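Local coordinates for protein elastinolytic metalloprotease (Pseudoalteromonas sp. CF6-2, PDB 6IK4) that probably works as a zinc-dependent M23 metalloendopeptidase, cleaving peptide bonds in elastin and in the peptidoglycan of Gram-positive bacteria, at residues A[138-143]-A[158-163]; A[48-53]-A[94-99]. One frame throughout, in Å; residues are numbered along the deposited sequence.

In the fold
From the N terminus, the chain passes two zinc ligands, His21 and Asp34, before reaching contact 2, where 48-53 pairs with 94-99. This closes a 40-residue excursion that builds strands 55-61, 64-68, 73-81 and 90-91 of the main antiparallel sheet of the M23 peptidase fold and carries His79, a predicted catalytic residue. The third zinc ligand, His120, follows. Only then does contact 1 open: 138-143 pairs with 158-163 around 14 residues that are nearly all loop, within a separate four-stranded sheet toward the C terminus. The two loops are thus in series, neither nested nor crossed, and their centres lie about 21 Å apart.

Contact 1 of 2, residues A[138-143]-A[158-163]; sequences SNYRID and FERNGR
Arg141 and Glu159 form the hydrogen-bonded pair of two antiparallel strands, Arg141 N reaching Glu159 O at 2.8 Å and Glu159 N returning to Arg141 O at 2.9 Å. One pair further on, Ile142 and Phe158 face each other without such bonds and lie side by side, Ile142 CG1 4.0 Å from Phe158 CD2. At the other end Arg160 lies over one face of the Tyr140 ring: its CB rests on CD1, its CD sits almost on the ring normal in a CH-pi contact, and the turn about CG-CD (chi3 71°) lays the guanidinium flat on the ring, planes 21° apart, in a cation-pi stack. There NH1 also donates to Ser138 O at 2.9 Å, within the carbonyl plane, and has a second acceptor in Arg173 O. Tyr140 OH sits over the guanidinium face, badly placed to bond with NH2, and bonds instead to Tyr172 O. An alanine in place of Arg160 would probably uncover this face of the tyrosine ring and leave Ser138 O without its charged donor. Strands 140-143 and 157-160 are the two central strands of a four-stranded antiparallel sheet flanked by 136-137 and 163-165, and a type I' turn from Arg160 to Arg163 starts the next hairpin. On the face bearing Arg141 and Glu159 a salt-bridge network takes in Asp143. Arg141 grips Asp143 OD2 end-on with NH1 and NH2, the nearer at 3.0 Å, while NH2 extends a long, weak but nearly straight bond of 3.4 Å to Glu159 OE1, the carboxylate turned 80° from the guanidinium. NH1 has a further partner in Asn134 OD1. A water taking a hydrogen from Arg141 NE gives one to Glu159 OE2 at 2.7 Å, giving this salt bridge a second, solvent-mediated link.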
# COMPACT_ATOMS: atom_id res chain seq x y z
N SER A 138 -8.35 -7.95 -1.71
CA SER A 138 -8.77 -9.08 -0.87
C SER A 138 -10.29 -9.13 -0.73
O SER A 138 -10.83 -9.45 0.33
CB SER A 138 -8.09 -9.03 0.51
OG SER A 138 -6.71 -9.32 0.40
N ASN A 139 -10.99 -8.81 -1.82
CA ASN A 139 -12.44 -8.80 -1.94
C ASN A 139 -13.11 -7.67 -1.16
O ASN A 139 -14.33 -7.56 -1.20
CB ASN A 139 -13.09 -10.13 -1.52
CG ASN A 139 -12.58 -11.31 -2.33
OD1 ASN A 139 -12.07 -11.15 -3.44
ND2 ASN A 139 -12.72 -12.50 -1.78
N TYR A 140 -12.36 -6.83 -0.44
CA TYR A 140 -12.93 -5.60 0.10
C TYR A 140 -13.15 -4.59 -1.01
O TYR A 140 -12.24 -4.34 -1.81
CB TYR A 140 -12.00 -4.94 1.11
CG TYR A 140 -11.83 -5.65 2.42
CD1 TYR A 140 -12.69 -5.39 3.49
CD2 TYR A 140 -10.77 -6.51 2.62
CE1 TYR A 140 -12.51 -6.01 4.71
CE2 TYR A 140 -10.58 -7.15 3.84
CZ TYR A 140 -11.46 -6.89 4.88
OH TYR A 140 -11.28 -7.52 6.08
N ARG A 141 -14.31 -3.93 -1.03
CA ARG A 141 -14.45 -2.73 -1.85
C ARG A 141 -13.89 -1.55 -1.06
O ARG A 141 -14.20 -1.40 0.12
CB ARG A 141 -15.91 -2.47 -2.20
CG ARG A 141 -16.11 -1.25 -3.11
CD ARG A 141 -17.59 -1.00 -3.41
NE ARG A 141 -18.28 -0.54 -2.22
CZ ARG A 141 -18.32 0.73 -1.81
NH1 ARG A 141 -17.71 1.69 -2.50
NH2 ARG A 141 -18.98 1.03 -0.71
N ILE A 142 -13.07 -0.74 -1.71
CA ILE A 142 -12.53 0.47 -1.09
C ILE A 142 -13.46 1.63 -1.39
O ILE A 142 -13.78 1.90 -2.55
CB ILE A 142 -11.10 0.77 -1.60
CG1 ILE A 142 -10.17 -0.41 -1.33
CG2 ILE A 142 -10.57 2.08 -0.96
CD1 ILE A 142 -8.84 -0.31 -2.08
N ASP A 143 -13.90 2.32 -0.35
CA ASP A 143 -14.72 3.51 -0.51
C ASP A 143 -13.90 4.69 -0.02
O ASP A 143 -13.60 4.78 1.17
CB ASP A 143 -16.03 3.40 0.27
CG ASP A 143 -17.03 4.46 -0.14
OD1 ASP A 143 -16.76 5.65 0.10
OD2 ASP A 143 -18.07 4.09 -0.72
N PHE A 158 -13.39 0.10 4.14
CA PHE A 158 -13.30 -1.13 3.37
C PHE A 158 -14.56 -1.95 3.65
O PHE A 158 -14.94 -2.11 4.81
CB PHE A 158 -12.07 -1.94 3.78
CG PHE A 158 -10.78 -1.20 3.65
CD1 PHE A 158 -10.34 -0.35 4.67
CD2 PHE A 158 -9.97 -1.36 2.53
CE1 PHE A 158 -9.13 0.32 4.56
CE2 PHE A 158 -8.76 -0.69 2.42
CZ PHE A 158 -8.33 0.14 3.44
N GLU A 159 -15.18 -2.49 2.60
CA GLU A 159 -16.44 -3.21 2.78
C GLU A 159 -16.32 -4.62 2.23
O GLU A 159 -15.95 -4.81 1.06
CB GLU A 159 -17.59 -2.45 2.10
CG GLU A 159 -18.96 -2.93 2.51
CD GLU A 159 -20.03 -2.54 1.51
OE1 GLU A 159 -20.26 -1.32 1.32
OE2 GLU A 159 -20.64 -3.44 0.91
N ARG A 160 -16.62 -5.62 3.06
CA ARG A 160 -16.64 -7.01 2.64
C ARG A 160 -17.76 -7.72 3.40
O ARG A 160 -17.98 -7.45 4.58
CB ARG A 160 -15.28 -7.68 2.91
CG ARG A 160 -15.09 -9.06 2.27
CD ARG A 160 -13.61 -9.52 2.31
NE ARG A 160 -13.18 -9.86 3.66
CZ ARG A 160 -11.97 -10.31 3.97
NH1 ARG A 160 -11.05 -10.47 3.03
NH2 ARG A 160 -11.66 -10.60 5.24
N ASN A 161 -18.50 -8.59 2.71
CA ASN A 161 -19.64 -9.28 3.31
C ASN A 161 -20.66 -8.30 3.88
O ASN A 161 -21.35 -8.60 4.86
CB ASN A 161 -19.18 -10.26 4.38
CG ASN A 161 -18.35 -11.40 3.80
OD1 ASN A 161 -18.70 -11.95 2.75
ND2 ASN A 161 -17.26 -11.74 4.47
N GLY A 162 -20.78 -7.12 3.27
CA GLY A 162 -21.71 -6.12 3.75
C GLY A 162 -21.32 -5.45 5.05
O GLY A 162 -22.14 -4.72 5.62
N ARG A 163 -20.10 -5.67 5.54
CA ARG A 163 -19.64 -5.08 6.79
C ARG A 163 -18.45 -4.15 6.52
O ARG A 163 -17.62 -4.43 5.65
CB ARG A 163 -19.26 -6.17 7.80
CG ARG A 163 -20.47 -7.05 8.21
CD ARG A 163 -21.28 -6.44 9.38
NE ARG A 163 -21.80 -5.09 9.12
CZ ARG A 163 -23.04 -4.83 8.71
NH1 ARG A 163 -23.91 -5.82 8.51
NH2 ARG A 163 -23.42 -3.57 8.49
O HOH W 1 -17.19 -6.56 -0.94
O HOH W 2 -20.14 -2.70 -1.59

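Contact 2 of 2, residues A[48-53]-A[94-99]; sequences WVQAAH and GTLLGR
Val49 lies opposite both Leu97 and Gly98 in an antiparallel pairing: its N donates to Gly98 O at 2.8 Å and its O accepts from Leu97 N at 2.9 Å, both bonds nearly straight. Two residues thus answer one, and Leu97 has helix-like backbone angles (-85°/-28°), the mark of a beta bulge. Beyond it Ala51 N meets Thr95 O, and Gly94 N reaches Ala51 O at 2.8 Å, prolonging the pairing past the strand ends. The aromatic contact lies at the other end. With CG anti to its carbonyl carbon (chi1 -65°), Arg99 sets CG over one face of the Trp48 indole, 3.5 Å from the centroid of the five-membered ring, in a CH-pi contact, and CD continues across CE2. The guanidinium goes on to Thr46 OG1 through NH2. The Gly98 backbone comes close to the six-membered ring, its C 3.3 Å from Trp48 CE3. Among apolar contacts, Leu96 CD2 wedges between Trp48 CB and Gln50 CG, at 4.0 and 3.8 Å, while Leu97 CD1 folds back to Ala51 CB; the amide end of Gln50 bonds to Ser10 OG. Val49 and Leu97 both pack on Tyr77 of strand 73-81. Strand 96-100 pairs with 48-50 and 73-81 in the antiparallel sheet of the M23 peptidase fold, the side chain of Val49 about 9 Å from those of the predicted catalytic histidines His79 and His118.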
# COMPACT_ATOMS: atom_id res chain seq x y z
N TRP A 48 7.90 -7.33 6.98
CA TRP A 48 8.07 -7.44 5.54
C TRP A 48 6.73 -7.22 4.85
O TRP A 48 5.66 -7.54 5.40
CB TRP A 48 8.64 -8.82 5.16
CG TRP A 48 10.03 -9.02 5.72
CD1 TRP A 48 10.36 -9.42 6.98
CD2 TRP A 48 11.27 -8.78 5.03
NE1 TRP A 48 11.73 -9.45 7.13
CE2 TRP A 48 12.31 -9.07 5.95
CE3 TRP A 48 11.61 -8.36 3.74
CZ2 TRP A 48 13.67 -8.96 5.60
CZ3 TRP A 48 12.96 -8.24 3.40
CH2 TRP A 48 13.97 -8.54 4.33
N VAL A 49 6.79 -6.66 3.64
CA VAL A 49 5.62 -6.29 2.84
C VAL A 49 5.54 -7.26 1.67
O VAL A 49 6.54 -7.48 0.97
CB VAL A 49 5.72 -4.84 2.35
CG1 VAL A 49 4.49 -4.44 1.54
CG2 VAL A 49 5.90 -3.87 3.53
N GLN A 50 4.36 -7.84 1.45
CA GLN A 50 4.16 -8.81 0.37
C GLN A 50 3.62 -8.12 -0.88
O GLN A 50 2.83 -7.18 -0.79
CB GLN A 50 3.17 -9.90 0.79
CG GLN A 50 3.64 -10.74 1.98
CD GLN A 50 2.56 -11.66 2.51
OE1 GLN A 50 1.57 -11.94 1.82
NE2 GLN A 50 2.75 -12.15 3.73
N ALA A 51 4.04 -8.61 -2.05
CA ALA A 51 3.46 -8.13 -3.30
C ALA A 51 1.96 -8.40 -3.33
O ALA A 51 1.52 -9.54 -3.11
CB ALA A 51 4.14 -8.80 -4.50
N ALA A 52 1.17 -7.35 -3.61
CA ALA A 52 -0.28 -7.45 -3.67
C ALA A 52 -0.76 -8.27 -4.86
O ALA A 52 -1.93 -8.67 -4.89
CB ALA A 52 -0.91 -6.05 -3.74
N HIS A 53 0.11 -8.53 -5.83
CA HIS A 53 -0.18 -9.25 -7.07
C HIS A 53 1.15 -9.53 -7.75
O HIS A 53 2.20 -9.07 -7.30
CB HIS A 53 -1.09 -8.42 -7.98
CG HIS A 53 -0.49 -7.10 -8.33
ND1 HIS A 53 0.43 -6.94 -9.35
CD2 HIS A 53 -0.62 -5.89 -7.75
CE1 HIS A 53 0.82 -5.68 -9.40
NE2 HIS A 53 0.20 -5.02 -8.44
N GLY A 94 2.24 -12.27 -3.10
CA GLY A 94 2.76 -12.72 -1.83
C GLY A 94 4.26 -12.62 -1.67
O GLY A 94 4.75 -12.70 -0.54
N THR A 95 5.01 -12.42 -2.75
CA THR A 95 6.47 -12.35 -2.66
C THR A 95 6.91 -11.24 -1.71
O THR A 95 6.40 -10.12 -1.77
CB THR A 95 7.06 -12.10 -4.05
OG1 THR A 95 6.72 -13.19 -4.92
CG2 THR A 95 8.57 -11.98 -3.97
N LEU A 96 7.85 -11.56 -0.82
CA LEU A 96 8.41 -10.57 0.11
C LEU A 96 9.25 -9.55 -0.67
O LEU A 96 10.32 -9.89 -1.17
CB LEU A 96 9.26 -11.26 1.17
CG LEU A 96 8.51 -12.28 2.02
CD1 LEU A 96 9.44 -12.89 3.07
CD2 LEU A 96 7.29 -11.63 2.69
N LEU A 97 8.78 -8.30 -0.74
CA LEU A 97 9.47 -7.27 -1.52
C LEU A 97 10.59 -6.59 -0.73
O LEU A 97 11.56 -6.10 -1.32
CB LEU A 97 8.47 -6.20 -1.99
CG LEU A 97 7.40 -6.69 -2.98
CD1 LEU A 97 6.35 -5.60 -3.27
CD2 LEU A 97 8.07 -7.17 -4.28
N GLY A 98 10.45 -6.54 0.58
CA GLY A 98 11.27 -5.71 1.43
C GLY A 98 10.51 -5.46 2.72
O GLY A 98 9.42 -5.99 2.93
N ARG A 99 11.11 -4.66 3.59
CA ARG A 99 10.43 -4.19 4.79
C ARG A 99 10.00 -2.75 4.57
O ARG A 99 10.58 -2.04 3.75
CB ARG A 99 11.33 -4.28 6.02
CG ARG A 99 11.71 -5.69 6.43
CD ARG A 99 12.80 -5.71 7.51
NE ARG A 99 12.42 -4.97 8.71
CZ ARG A 99 13.24 -4.77 9.75
NH1 ARG A 99 14.48 -5.26 9.74
NH2 ARG A 99 12.81 -4.09 10.81